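Local coordinates for foldase protein PrsA (Bacillus subtilis, PDB 4WO7) that helps secreted proteins fold after export across the cell membrane and isomerises peptidyl-prolyl bonds, an activity not essential to its role in vivo, at residues L93-A98 and A232-A237. Sequence-based numbering, arbitrary orientation.
Sequences LTQKAA and AAVQEA
The side-chain amide of Gln-95 meets Val-234 through its nitrogen, with methyl CG2 lying off the amide plane. NE2 to CG2 is 4.1 Å, a loose contact. The same NE2 donates a hydrogen bond to Leu-228 O, just ahead of helix 231-244. A bend at chi2 (-74°) helps turn the amide back towards that helix, although the CB of Gln-95 points away from it.

This is helix-helix packing within the helical part of the foldase. Helix 81-101 precedes the four-stranded sheet of the parvulin-type PPIase domain in sequence, and helix 231-244 follows it. The contact therefore joins chain from before and after that sheet. The segment axes cross at 74° and come within 8.6 Å.

Val-234 is the main apolar side chain of the contact. With CG1 anti to the backbone N (chi1 175°), this methyl lies 3.8 Å from Thr-94 CB. It also touches Thr-94 O, which accepts the helical bond from Ala-98 N. The Thr-94 hydroxyl is bonded within its own helix, chiefly to Glu-91 O, with Tyr-90 O as a second acceptor. Leu-46 of helix 21-49 and Val-238 also touch Thr-94 and Ala-97.

Farther along, small residues let the backbones draw near. The CA atoms of Ala-98 and Ala-237 are 5.1 Å apart. The methyl carbon CB of Ala-237 rests 3.7 Å from Ala-98 CA and 4.1 Å from Ala-98 CB.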
# COMPACT_ATOMS: atom_id res chain seq x y z
N LEU A 93 -16.52 10.35 14.43
CA LEU A 93 -17.89 10.05 14.01
C LEU A 93 -18.05 8.60 13.55
O LEU A 93 -18.98 7.92 13.98
CB LEU A 93 -18.32 10.98 12.87
CG LEU A 93 -18.63 12.42 13.27
CD1 LEU A 93 -18.78 13.27 12.03
CD2 LEU A 93 -19.89 12.49 14.12
N THR A 94 -17.15 8.14 12.69
CA THR A 94 -17.23 6.77 12.18
C THR A 94 -17.03 5.78 13.33
O THR A 94 -17.51 4.65 13.29
CB THR A 94 -16.19 6.51 11.07
OG1 THR A 94 -14.88 6.84 11.56
CG2 THR A 94 -16.49 7.36 9.84
N GLN A 95 -16.30 6.22 14.36
CA GLN A 95 -16.07 5.40 15.54
C GLN A 95 -17.36 5.27 16.34
O GLN A 95 -17.72 4.19 16.81
CB GLN A 95 -14.97 6.01 16.40
CG GLN A 95 -13.58 5.71 15.90
CD GLN A 95 -13.17 4.28 16.16
OE1 GLN A 95 -13.15 3.82 17.30
NE2 GLN A 95 -12.90 3.55 15.09
N LYS A 96 -18.06 6.39 16.50
CA LYS A 96 -19.29 6.43 17.27
C LYS A 96 -20.36 5.62 16.55
O LYS A 96 -21.15 4.91 17.17
CB LYS A 96 -19.75 7.87 17.52
CG LYS A 96 -19.00 8.55 18.65
CD LYS A 96 -19.64 9.87 19.04
CE LYS A 96 -19.17 10.32 20.41
NZ LYS A 96 -19.82 11.60 20.81
N ALA A 97 -20.38 5.73 15.22
CA ALA A 97 -21.30 4.97 14.40
C ALA A 97 -21.05 3.48 14.57
O ALA A 97 -22.00 2.70 14.69
CB ALA A 97 -21.16 5.36 12.93
N ALA A 98 -19.78 3.09 14.58
CA ALA A 98 -19.41 1.68 14.73
C ALA A 98 -19.77 1.11 16.10
O ALA A 98 -20.21 -0.04 16.21
CB ALA A 98 -17.92 1.52 14.49
N ALA A 232 -12.58 -2.07 7.74
CA ALA A 232 -13.64 -2.75 7.00
C ALA A 232 -14.86 -2.92 7.90
O ALA A 232 -16.00 -2.77 7.47
CB ALA A 232 -13.17 -4.09 6.50
N ALA A 233 -14.59 -3.23 9.17
CA ALA A 233 -15.65 -3.46 10.14
C ALA A 233 -16.36 -2.15 10.47
O ALA A 233 -17.58 -2.11 10.69
CB ALA A 233 -15.07 -4.09 11.42
N VAL A 234 -15.60 -1.07 10.51
CA VAL A 234 -16.15 0.26 10.75
C VAL A 234 -17.07 0.67 9.60
O VAL A 234 -18.23 1.04 9.82
CB VAL A 234 -15.03 1.32 10.93
CG1 VAL A 234 -15.63 2.72 11.06
CG2 VAL A 234 -14.19 1.00 12.16
N GLN A 235 -16.57 0.60 8.37
CA GLN A 235 -17.34 0.99 7.20
C GLN A 235 -18.56 0.11 7.00
O GLN A 235 -19.60 0.56 6.53
CB GLN A 235 -16.48 0.94 5.94
CG GLN A 235 -15.57 2.14 5.76
CD GLN A 235 -16.37 3.43 5.69
OE1 GLN A 235 -17.37 3.51 4.98
NE2 GLN A 235 -15.94 4.44 6.44
N GLU A 236 -18.42 -1.16 7.37
CA GLU A 236 -19.55 -2.08 7.34
C GLU A 236 -20.63 -1.53 8.27
O GLU A 236 -21.82 -1.56 7.95
CB GLU A 236 -19.11 -3.49 7.75
CG GLU A 236 -20.20 -4.55 7.64
CD GLU A 236 -19.74 -5.92 8.10
OE1 GLU A 236 -18.52 -6.13 8.22
OE2 GLU A 236 -20.61 -6.79 8.34
N ALA A 237 -20.22 -1.02 9.43
CA ALA A 237 -21.15 -0.42 10.37
C ALA A 237 -21.73 0.90 9.88
O ALA A 237 -22.93 1.14 9.97
CB ALA A 237 -20.48 -0.21 11.72